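Local coordinates for uncharacterized protein (Bacteroides vulgatus, PDB 4QB7), which is probably a component of the tip of fimbriae, the filamentous cell-surface appendages that mediate adhesion and biofilm formation, at residues 50-53 with 54-58; 59-62 with 63-67; 83-86 with 87-91. All coordinates share one frame; numbering follows the deposited sequence.

Contact 1: 50-53 with 54-58; sequences AGWN and SEKGN
Lys56 lays the start of its side chain across the indole of Trp52. The two side chains cross at about a right angle. CB of Lys56 sits over the centre of the six-membered ring, 3.4 Å from its centroid and 9° off the ring normal, in a CH-pi contact. Farther out, Lys56 CD passes 3.6 Å from Trp52 NE1. The chi1 of Lys56, 59°, puts CG between the backbone N and the carbonyl carbon, and from there the chain runs extended. The chain passes the Asn53 amide, with Lys56 CE 3.8 Å from Asn53 ND2, and NZ forms a salt bridge with Asp211. Trp52 lies in the short helix 52-55, and Lys56 in the 3-10 segment 56-57 that comes next. Gly51 takes the N-cap position. Its carbonyl O accepts from Glu55 N at 3.1 Å, and Lys56 N donates in the same way to Trp52 O at 2.7 Å. One water bridges the start of the turn, accepting from Ser54 N and donating to Ala50 O. Glu55 has CG anti to its carbonyl carbon, chi1 -63°, and an extended chain that reaches back toward the N-terminal end of the helix. There OE2 lies 3.4 Å from Ala50 CB and is hydrogen-bonded to Ser48 OG. Trp52 also meets Tyr45 edge-to-face and packs on Thr47 of strand 40-47.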
ATOM      1  N   ALA A  50     -20.489 -23.064  20.096  1.00 45.28           N
ATOM      2  CA  ALA A  50     -19.138 -23.669  20.258  1.00 46.22           C
ATOM      3  C   ALA A  50     -18.026 -22.710  19.765  1.00 50.89           C
ATOM      4  O   ALA A  50     -16.952 -22.659  20.366  1.00 50.99           O
ATOM      5  CB  ALA A  50     -19.043 -25.006  19.529  1.00 46.68           C
ATOM      6  N   GLY A  51     -18.319 -21.944  18.711  1.00 47.33           N
ATOM      7  CA  GLY A  51     -17.445 -20.893  18.216  1.00 47.21           C
ATOM      8  C   GLY A  51     -16.608 -21.130  16.984  1.00 52.79           C
ATOM      9  O   GLY A  51     -16.452 -22.257  16.504  1.00 54.93           O
ATOM     10  N   TRP A  52     -15.979 -20.042  16.543  1.00 47.60           N
ATOM     11  CA  TRP A  52     -15.171 -19.958  15.340  1.00 45.96           C
ATOM     12  C   TRP A  52     -13.927 -20.838  15.374  1.00 50.47           C
ATOM     13  O   TRP A  52     -13.730 -21.593  14.436  1.00 49.46           O
ATOM     14  CB  TRP A  52     -14.789 -18.495  15.063  1.00 42.72           C
ATOM     15  CG  TRP A  52     -13.928 -18.311  13.856  1.00 42.20           C
ATOM     16  CD1 TRP A  52     -12.644 -17.863  13.834  1.00 44.31           C
ATOM     17  CD2 TRP A  52     -14.280 -18.597  12.489  1.00 41.73           C
ATOM     18  NE1 TRP A  52     -12.168 -17.852  12.540  1.00 42.85           N
ATOM     19  CE2 TRP A  52     -13.147 -18.306  11.696  1.00 43.83           C
ATOM     20  CE3 TRP A  52     -15.443 -19.082  11.859  1.00 42.97           C
ATOM     21  CZ2 TRP A  52     -13.140 -18.466  10.306  1.00 42.83           C
ATOM     22  CZ3 TRP A  52     -15.427 -19.258  10.482  1.00 44.31           C
ATOM     23  CH2 TRP A  52     -14.286 -18.952   9.720  1.00 44.54           C
ATOM     24  N   ASN A  53     -13.089 -20.753  16.411  1.00 48.76           N
ATOM     25  CA  ASN A  53     -11.852 -21.534  16.418  1.00 49.70           C
ATOM     26  C   ASN A  53     -12.130 -23.047  16.438  1.00 53.88           C
ATOM     27  O   ASN A  53     -11.442 -23.788  15.752  1.00 54.85           O
ATOM     28  CB  ASN A  53     -10.902 -21.096  17.543  1.00 54.82           C
ATOM     29  CG  ASN A  53     -10.338 -19.690  17.324  1.00 92.17           C
ATOM     30  OD1 ASN A  53     -10.567 -18.776  18.133  1.00 91.65           O
ATOM     31  ND2 ASN A  53      -9.619 -19.460  16.202  1.00 80.40           N
ATOM     32  N   SER A  54     -13.190 -23.479  17.113  1.00 50.62           N
ATOM     33  CA  SER A  54     -13.613 -24.878  17.172  1.00 49.57           C
ATOM     34  C   SER A  54     -14.134 -25.373  15.815  1.00 52.40           C
ATOM     35  O   SER A  54     -13.766 -26.468  15.382  1.00 53.85           O
ATOM     36  CB  SER A  54     -14.707 -25.046  18.226  1.00 50.82           C
ATOM     37  OG  SER A  54     -14.757 -26.379  18.719  1.00 63.91           O
ATOM     38  N   GLU A  55     -14.973 -24.562  15.139  1.00 46.42           N
ATOM     39  CA  GLU A  55     -15.670 -24.942  13.917  1.00 45.50           C
ATOM     40  C   GLU A  55     -15.189 -24.360  12.588  1.00 50.71           C
ATOM     41  O   GLU A  55     -15.694 -24.817  11.569  1.00 51.80           O
ATOM     42  CB  GLU A  55     -17.138 -24.560  14.074  1.00 46.42           C
ATOM     43  CG  GLU A  55     -17.821 -25.308  15.209  1.00 52.36           C
ATOM     44  CD  GLU A  55     -19.309 -25.086  15.332  1.00 62.16           C
ATOM     45  OE1 GLU A  55     -19.895 -24.403  14.458  1.00 53.21           O
ATOM     46  OE2 GLU A  55     -19.901 -25.647  16.281  1.00 55.10           O
ATOM     47  N   LYS A  56     -14.251 -23.388  12.551  1.00 47.36           N
ATOM     48  CA  LYS A  56     -13.819 -22.752  11.292  1.00 46.83           C
ATOM     49  C   LYS A  56     -13.396 -23.740  10.197  1.00 52.41           C
ATOM     50  O   LYS A  56     -13.643 -23.470   9.027  1.00 52.08           O
ATOM     51  CB  LYS A  56     -12.689 -21.713  11.498  1.00 48.13           C
ATOM     52  CG  LYS A  56     -11.397 -22.201  12.116  1.00 44.16           C
ATOM     53  CD  LYS A  56     -10.552 -21.054  12.615  1.00 45.67           C
ATOM     54  CE  LYS A  56      -9.192 -21.543  13.063  1.00 49.51           C
ATOM     55  NZ  LYS A  56      -8.165 -20.495  12.887  1.00 69.29           N
ATOM     56  N   GLY A  57     -12.767 -24.843  10.587  1.00 50.37           N
ATOM     57  CA  GLY A  57     -12.264 -25.861   9.678  1.00 50.96           C
ATOM     58  C   GLY A  57     -13.261 -26.374   8.661  1.00 56.50           C
ATOM     59  O   GLY A  57     -12.873 -26.610   7.514  1.00 56.94           O
ATOM     60  N   ASN A  58     -14.557 -26.538   9.057  1.00 52.95           N
ATOM     61  CA  ASN A  58     -15.578 -27.071   8.160  0.50 52.82           C
ATOM     62  C   ASN A  58     -16.755 -26.097   7.967  1.00 54.59           C
ATOM     63  O   ASN A  58     -17.859 -26.519   7.599  1.00 55.97           O
ATOM     64  CB  ASN A  58     -16.056 -28.430   8.665  0.50 53.67           C
ATOM     65  CG  ASN A  58     -14.943 -29.432   8.801  0.50 76.29           C
ATOM     66  OD1 ASN A  58     -14.582 -30.121   7.845  0.50 78.63           O
ATOM     67  ND2 ASN A  58     -14.356 -29.515   9.986  0.50 65.29           N
TER
HETATM   68  O   HOH W   1     -14.326 -21.925  19.283  1.00 49.67           O

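Contact 2: 59-62 with 63-67. With SO4 (sulfate ion), chain D.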
ATOM      1  N   THR A  59     -16.506 -24.788   8.164  1.00 47.80           N
ATOM      2  CA  THR A  59     -17.489 -23.712   7.985  1.00 46.09           C
ATOM      3  C   THR A  59     -17.139 -22.885   6.745  1.00 51.37           C
ATOM      4  O   THR A  59     -15.979 -22.484   6.573  1.00 50.59           O
ATOM      5  CB  THR A  59     -17.594 -22.810   9.228  1.00 49.47           C
ATOM      6  OG1 THR A  59     -17.801 -23.624  10.373  1.00 57.34           O
ATOM      7  CG2 THR A  59     -18.751 -21.815   9.140  1.00 43.36           C
ATOM      8  N   THR A  60     -18.153 -22.622   5.895  1.00 48.87           N
ATOM      9  CA  THR A  60     -18.029 -21.808   4.680  1.00 48.83           C
ATOM     10  C   THR A  60     -18.641 -20.416   4.942  1.00 51.89           C
ATOM     11  O   THR A  60     -19.413 -20.304   5.900  1.00 51.32           O
ATOM     12  CB  THR A  60     -18.705 -22.512   3.461  1.00 56.09           C
ATOM     13  OG1 THR A  60     -20.133 -22.499   3.576  1.00 57.63           O
ATOM     14  CG2 THR A  60     -18.173 -23.911   3.202  1.00 49.90           C
ATOM     15  N   PRO A  61     -18.365 -19.354   4.120  1.00 47.20           N
ATOM     16  CA  PRO A  61     -19.015 -18.038   4.364  1.00 45.68           C
ATOM     17  C   PRO A  61     -20.512 -18.140   4.081  1.00 50.29           C
ATOM     18  O   PRO A  61     -21.033 -17.666   3.071  1.00 51.68           O
ATOM     19  CB  PRO A  61     -18.283 -17.095   3.403  1.00 46.38           C
ATOM     20  CG  PRO A  61     -17.783 -17.966   2.334  1.00 51.16           C
ATOM     21  CD  PRO A  61     -17.474 -19.298   2.939  1.00 47.36           C
ATOM     22  N   ASN A  62     -21.195 -18.820   4.985  1.00 46.73           N
ATOM     23  CA  ASN A  62     -22.601 -19.212   4.863  1.00 46.66           C
ATOM     24  C   ASN A  62     -23.611 -18.124   5.203  1.00 51.74           C
ATOM     25  O   ASN A  62     -24.802 -18.344   5.019  1.00 53.77           O
ATOM     26  CB  ASN A  62     -22.844 -20.412   5.767  1.00 40.36           C
ATOM     27  CG  ASN A  62     -22.545 -20.153   7.231  1.00 54.49           C
ATOM     28  OD1 ASN A  62     -22.667 -19.041   7.730  1.00 46.27           O
ATOM     29  ND2 ASN A  62     -22.186 -21.181   7.969  1.00 46.43           N
ATOM     30  N   PHE A  63     -23.165 -16.985   5.744  1.00 47.56           N
ATOM     31  CA  PHE A  63     -24.057 -15.914   6.194  1.00 45.63           C
ATOM     32  C   PHE A  63     -23.963 -14.681   5.307  1.00 48.16           C
ATOM     33  O   PHE A  63     -24.972 -14.050   5.040  1.00 49.00           O
ATOM     34  CB  PHE A  63     -23.728 -15.561   7.646  1.00 46.70           C
ATOM     35  CG  PHE A  63     -24.812 -14.772   8.319  1.00 48.64           C
ATOM     36  CD1 PHE A  63     -25.976 -15.395   8.763  1.00 51.51           C
ATOM     37  CD2 PHE A  63     -24.680 -13.400   8.503  1.00 50.19           C
ATOM     38  CE1 PHE A  63     -26.987 -14.657   9.368  1.00 52.38           C
ATOM     39  CE2 PHE A  63     -25.691 -12.664   9.117  1.00 52.55           C
ATOM     40  CZ  PHE A  63     -26.839 -13.292   9.530  1.00 51.39           C
HETATM   41  N   MSE A  64     -22.750 -14.309   4.886  1.00 42.02           N
HETATM   42  CA  MSE A  64     -22.516 -13.188   3.976  1.00 39.27           C
HETATM   43  C   MSE A  64     -21.339 -13.567   3.112  1.00 45.55           C
HETATM   44  O   MSE A  64     -20.347 -14.048   3.646  1.00 45.96           O
HETATM   45  CB  MSE A  64     -22.245 -11.852   4.732  1.00 38.85           C
HETATM   46  CG  MSE A  64     -23.480 -11.193   5.362  1.00 41.95           C
HETATM   47 SE   MSE A  64     -23.016  -9.479   6.143  0.75 44.64          SE
HETATM   48  CE  MSE A  64     -24.666  -9.014   6.925  1.00 42.09           C
ATOM     49  N   TYR A  65     -21.442 -13.396   1.790  1.00 44.07           N
ATOM     50  CA  TYR A  65     -20.323 -13.677   0.892  1.00 44.73           C
ATOM     51  C   TYR A  65     -20.094 -12.439   0.061  1.00 50.25           C
ATOM     52  O   TYR A  65     -20.902 -12.133  -0.822  1.00 52.75           O
ATOM     53  CB  TYR A  65     -20.533 -14.940   0.013  1.00 46.76           C
ATOM     54  CG  TYR A  65     -19.354 -15.163  -0.910  1.00 48.71           C
ATOM     55  CD1 TYR A  65     -18.160 -15.696  -0.431  1.00 49.65           C
ATOM     56  CD2 TYR A  65     -19.378 -14.699  -2.226  1.00 50.08           C
ATOM     57  CE1 TYR A  65     -17.031 -15.793  -1.248  1.00 49.20           C
ATOM     58  CE2 TYR A  65     -18.253 -14.786  -3.047  1.00 50.49           C
ATOM     59  CZ  TYR A  65     -17.090 -15.354  -2.560  1.00 53.66           C
ATOM     60  OH  TYR A  65     -15.994 -15.454  -3.379  1.00 56.58           O
ATOM     61  N   ASN A  66     -19.032 -11.693   0.380  1.00 44.91           N
ATOM     62  CA  ASN A  66     -18.685 -10.444  -0.294  1.00 44.48           C
ATOM     63  C   ASN A  66     -19.908  -9.506  -0.337  1.00 49.53           C
ATOM     64  O   ASN A  66     -20.274  -8.989  -1.398  1.00 50.75           O
ATOM     65  CB  ASN A  66     -18.105 -10.705  -1.698  1.00 44.13           C
ATOM     66  CG  ASN A  66     -17.460  -9.510  -2.320  1.00 56.17           C
ATOM     67  OD1 ASN A  66     -16.782  -8.744  -1.648  1.00 48.49           O
ATOM     68  ND2 ASN A  66     -17.670  -9.320  -3.614  1.00 46.80           N
ATOM     69  N   GLU A  67     -20.557  -9.316   0.829  1.00 45.87           N
ATOM     70  CA  GLU A  67     -21.711  -8.421   0.974  1.00 46.22           C
ATOM     71  C   GLU A  67     -21.233  -6.993   0.797  1.00 51.07           C
ATOM     72  O   GLU A  67     -20.297  -6.589   1.469  1.00 50.94           O
ATOM     73  CB  GLU A  67     -22.399  -8.613   2.333  1.00 47.13           C
ATOM     74  CG  GLU A  67     -23.734  -7.903   2.462  1.00 53.44           C
ATOM     75  CD  GLU A  67     -24.805  -8.333   1.482  1.00 71.77           C
ATOM     76  OE1 GLU A  67     -24.994  -9.558   1.295  1.00 67.17           O
ATOM     77  OE2 GLU A  67     -25.462  -7.440   0.902  1.00 69.01           O
TER
HETATM   78  S   SO4 D 403     -21.591 -24.562   6.303  0.70 50.92           S
HETATM   79  O1  SO4 D 403     -20.698 -23.868   7.194  0.70 49.22           O
HETATM   80  O2  SO4 D 403     -21.299 -25.979   6.409  0.70 54.61           O
HETATM   81  O3  SO4 D 403     -22.974 -24.298   6.702  0.70 53.07           O
HETATM   82  O4  SO4 D 403     -21.433 -24.166   4.919  0.70 47.63           O
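Pro61 lies side by side with Tyr65, the two side chains pointing the same way. CG of the proline meets the edge of the phenol ring near its plane, 3.6 Å from Tyr65 CD1. Pro61 CB rests 3.7 Å from Met64 O. The Tyr65 ring also meets Phe43 at a steep angle, and its hydroxyl is held by Ser114 O. Pro61 is the centre of an inverse gamma turn. Phe63 and Met64 lie together opposite Ala44 of strand 40-47, a classic beta bulge where strand 64-72 begins. The chain turns a corner at Tyr65 and Asn66, and Asn66 and Glu67 make a G1 bulge opposite Ile42. The amide plane of Asn62 stands 80° from the Phe63 ring plane, with OD1 3.6 Å from Phe63 CB. That amide is gripped at both ends: OD1 accepts from Gln46 N, and ND2 donates to a sulfate ion, which probably comes from the crystallisation liquor, to O1 at 3.2 Å and more weakly to O3. Thr60 N adds a bond of 3.1 Å to the same sulfate O1. The hydroxyl OG1 of Thr60, placed by a chi1 of 71°, donates to sulfate O4.

Contact 3: 83-86 with 87-91; sequences FWPI and DDKKI. With SO4 (sulfate ion), chain L; SO4 (sulfate ion), chain I.
Pro85 meets Asp87, Lys89 and Ile91 with different atoms of its ring: CB lies 3.4 Å from Asp87 OD1, CG is 3.8 Å from Lys89 CB, and CD is 3.8 Å from Ile91 CD1. The same CD1 methyl comes obliquely to the indole of Trp84, 3.9 Å from CE3. The side chains of Trp84 and Lys89 each have a polar anchor. Trp84 NE1 is hydrogen-bonded to Gly158 O. Lys89 bends at chi3 and chi4, and this turns its ammonium group back over the loop. There NZ forms a salt bridge of 2.9 Å with Asp87 OD1, met on the syn side and 19° out of the carboxylate plane. Asp87 OD1 also accepts a weak bond from Lys89 N. The same NZ donates to O2 of a sulfate ion at 2.7 Å, and Ile86 N donates to two other oxygens of that sulfate, O3 at 3.1 Å and O1. Ile86 packs its CG1 and CD1 beside the ion. In the next shell, strand 90-97 starts at Lys90 and pairs antiparallel with strand 40-47. Pro85 and Lys89 both touch Gln46, and Ile91 packs on Ala44. Lys90 reaches away from the loop, and its NZ binds Ser49 O and a second sulfate. Both sulfates probably come from the crystallisation liquor. Lys89 NZ is bonded to two negative groups, the Asp87 carboxylate and the first sulfate; both would probably stabilise its positive charge.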
ATOM      1  N   PHE A  83     -30.322 -10.846   9.817  1.00 59.80           N
ATOM      2  CA  PHE A  83     -30.689 -10.646  11.202  1.00 58.88           C
ATOM      3  C   PHE A  83     -29.832 -11.463  12.114  1.00 57.32           C
ATOM      4  O   PHE A  83     -29.375 -12.531  11.710  1.00 57.79           O
ATOM      5  CB  PHE A  83     -32.169 -11.047  11.381  1.00 62.83           C
ATOM      6  CG  PHE A  83     -33.122 -10.186  10.580  1.00 66.68           C
ATOM      7  CD1 PHE A  83     -33.391 -10.473   9.241  1.00 71.02           C
ATOM      8  CD2 PHE A  83     -33.729  -9.077  11.152  1.00 70.24           C
ATOM      9  CE1 PHE A  83     -34.228  -9.649   8.486  1.00 72.66           C
ATOM     10  CE2 PHE A  83     -34.584  -8.268  10.402  1.00 74.46           C
ATOM     11  CZ  PHE A  83     -34.817  -8.555   9.070  1.00 72.78           C
ATOM     12  N   TRP A  84     -29.646 -11.009  13.365  1.00 50.53           N
ATOM     13  CA  TRP A  84     -28.910 -11.783  14.361  1.00 49.42           C
ATOM     14  C   TRP A  84     -29.690 -13.047  14.642  1.00 58.13           C
ATOM     15  O   TRP A  84     -30.924 -13.011  14.577  1.00 59.15           O
ATOM     16  CB  TRP A  84     -28.703 -10.997  15.664  1.00 47.29           C
ATOM     17  CG  TRP A  84     -27.753  -9.837  15.555  1.00 47.79           C
ATOM     18  CD1 TRP A  84     -28.082  -8.518  15.536  1.00 50.76           C
ATOM     19  CD2 TRP A  84     -26.313  -9.895  15.473  1.00 46.83           C
ATOM     20  NE1 TRP A  84     -26.948  -7.748  15.424  1.00 50.05           N
ATOM     21  CE2 TRP A  84     -25.848  -8.568  15.376  1.00 51.02           C
ATOM     22  CE3 TRP A  84     -25.373 -10.944  15.468  1.00 47.31           C
ATOM     23  CZ2 TRP A  84     -24.480  -8.254  15.304  1.00 49.78           C
ATOM     24  CZ3 TRP A  84     -24.026 -10.638  15.360  1.00 48.48           C
ATOM     25  CH2 TRP A  84     -23.587  -9.306  15.303  1.00 49.19           C
ATOM     26  N   PRO A  85     -29.047 -14.177  14.981  1.00 56.44           N
ATOM     27  CA  PRO A  85     -29.834 -15.376  15.296  1.00 56.73           C
ATOM     28  C   PRO A  85     -30.760 -15.165  16.508  1.00 61.89           C
ATOM     29  O   PRO A  85     -30.467 -14.345  17.386  1.00 60.46           O
ATOM     30  CB  PRO A  85     -28.759 -16.431  15.578  1.00 57.78           C
ATOM     31  CG  PRO A  85     -27.532 -15.927  14.918  1.00 61.59           C
ATOM     32  CD  PRO A  85     -27.598 -14.450  15.084  1.00 57.39           C
ATOM     33  N   ILE A  86     -31.897 -15.874  16.528  1.00 61.74           N
ATOM     34  CA  ILE A  86     -32.851 -15.850  17.651  1.00 63.67           C
ATOM     35  C   ILE A  86     -32.278 -16.736  18.775  1.00 66.58           C
ATOM     36  O   ILE A  86     -32.490 -16.448  19.952  1.00 67.53           O
ATOM     37  CB  ILE A  86     -34.283 -16.305  17.233  1.00 69.23           C
ATOM     38  CG1 ILE A  86     -34.804 -15.524  16.011  1.00 71.46           C
ATOM     39  CG2 ILE A  86     -35.285 -16.147  18.388  1.00 71.27           C
ATOM     40  CD1 ILE A  86     -35.645 -16.414  14.976  1.00 86.53           C
ATOM     41  N   ASP A  87     -31.530 -17.798  18.407  1.00 60.18           N
ATOM     42  CA  ASP A  87     -30.923 -18.705  19.376  1.00 58.39           C
ATOM     43  C   ASP A  87     -29.483 -18.221  19.752  1.00 59.00           C
ATOM     44  O   ASP A  87     -29.191 -17.038  19.596  1.00 57.88           O
ATOM     45  CB  ASP A  87     -30.953 -20.155  18.847  1.00 59.69           C
ATOM     46  CG  ASP A  87     -30.269 -20.369  17.508  1.00 64.47           C
ATOM     47  OD1 ASP A  87     -29.633 -19.418  17.008  1.00 64.03           O
ATOM     48  OD2 ASP A  87     -30.337 -21.504  16.980  1.00 67.17           O
ATOM     49  N   ASP A  88     -28.607 -19.122  20.262  1.00 53.11           N
ATOM     50  CA  ASP A  88     -27.283 -18.802  20.788  1.00 51.27           C
ATOM     51  C   ASP A  88     -26.145 -18.970  19.770  1.00 52.77           C
ATOM     52  O   ASP A  88     -24.961 -18.946  20.143  1.00 51.30           O
ATOM     53  CB  ASP A  88     -26.999 -19.621  22.052  1.00 53.67           C
ATOM     54  CG  ASP A  88     -27.239 -21.127  21.987  1.00 63.81           C
ATOM     55  OD1 ASP A  88     -27.236 -21.697  20.861  1.00 61.59           O
ATOM     56  OD2 ASP A  88     -27.375 -21.740  23.054  1.00 72.85           O
ATOM     57  N   LYS A  89     -26.513 -19.067  18.478  1.00 47.44           N
ATOM     58  CA  LYS A  89     -25.584 -19.148  17.365  1.00 45.38           C
ATOM     59  C   LYS A  89     -24.758 -17.868  17.290  1.00 46.09           C
ATOM     60  O   LYS A  89     -25.238 -16.786  17.662  1.00 45.38           O
ATOM     61  CB  LYS A  89     -26.343 -19.383  16.054  1.00 47.75           C
ATOM     62  CG  LYS A  89     -26.697 -20.834  15.833  1.00 48.23           C
ATOM     63  CD  LYS A  89     -27.044 -21.115  14.380  1.00 56.11           C
ATOM     64  CE  LYS A  89     -28.518 -21.275  14.123  1.00 72.16           C
ATOM     65  NZ  LYS A  89     -29.226 -19.970  14.215  1.00 80.36           N
ATOM     66  N   LYS A  90     -23.517 -18.001  16.814  1.00 40.39           N
ATOM     67  CA  LYS A  90     -22.547 -16.913  16.693  1.00 38.80           C
ATOM     68  C   LYS A  90     -22.249 -16.608  15.229  1.00 44.81           C
ATOM     69  O   LYS A  90     -22.430 -17.487  14.375  1.00 45.08           O
ATOM     70  CB  LYS A  90     -21.253 -17.283  17.443  1.00 39.58           C
ATOM     71  CG  LYS A  90     -21.446 -17.334  18.966  1.00 41.13           C
ATOM     72  CD  LYS A  90     -20.199 -17.744  19.743  1.00 40.71           C
ATOM     73  CE  LYS A  90     -20.550 -17.747  21.205  1.00 44.34           C
ATOM     74  NZ  LYS A  90     -19.533 -18.393  22.069  1.00 47.63           N
ATOM     75  N   ILE A  91     -21.826 -15.356  14.931  1.00 41.82           N
ATOM     76  CA  ILE A  91     -21.426 -14.957  13.567  1.00 41.33           C
ATOM     77  C   ILE A  91     -20.037 -14.332  13.611  1.00 45.40           C
ATOM     78  O   ILE A  91     -19.774 -13.444  14.424  1.00 44.94           O
ATOM     79  CB  ILE A  91     -22.443 -14.027  12.828  1.00 43.88           C
ATOM     80  CG1 ILE A  91     -23.885 -14.605  12.853  1.00 43.87           C
ATOM     81  CG2 ILE A  91     -21.999 -13.786  11.370  1.00 42.27           C
ATOM     82  CD1 ILE A  91     -24.891 -13.524  12.582  1.00 47.57           C
TER
HETATM   83  S   SO4 L 411     -32.428 -17.854  13.449  0.60102.10           S
HETATM   84  O1  SO4 L 411     -32.583 -16.391  13.386  0.60102.63           O
HETATM   85  O2  SO4 L 411     -31.044 -18.218  13.145  0.60101.39           O
HETATM   86  O3  SO4 L 411     -32.782 -18.334  14.792  0.60101.30           O
HETATM   87  O4  SO4 L 411     -33.310 -18.456  12.446  0.60102.52           O
HETATM   88  S   SO4 I 408     -16.089 -19.110  22.537  0.60 97.26           S
HETATM   89  O1  SO4 I 408     -15.625 -17.716  22.565  0.60 98.68           O
HETATM   90  O2  SO4 I 408     -14.956 -20.028  22.459  0.60 96.12           O
HETATM   91  O3  SO4 I 408     -16.809 -19.393  23.774  0.60 98.53           O
HETATM   92  O4  SO4 I 408     -16.967 -19.270  21.376  0.60 95.14           O

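The three contacts come in series along the chain. Contact 1 adjoins contact 2 in the sequence, and contact 3 follows later. Their centres form a near-equilateral triangle with sides of 14 to 15 Å. Strand 40-47 ties them together. It lies antiparallel between strand 64-72, where contact 2 ends, and strand 90-97, where contact 3 ends. Helix 52-55 of contact 1 packs against it. Contacts 2 and 3 touch directly: Phe63 CZ lies 3.6 Å from Ile91 CD1. The contact centres lie 26 to 36 Å from the centre of the chain, on one side, so together they form part of one end of the molecule. The protein is probably a fimbrial tip component.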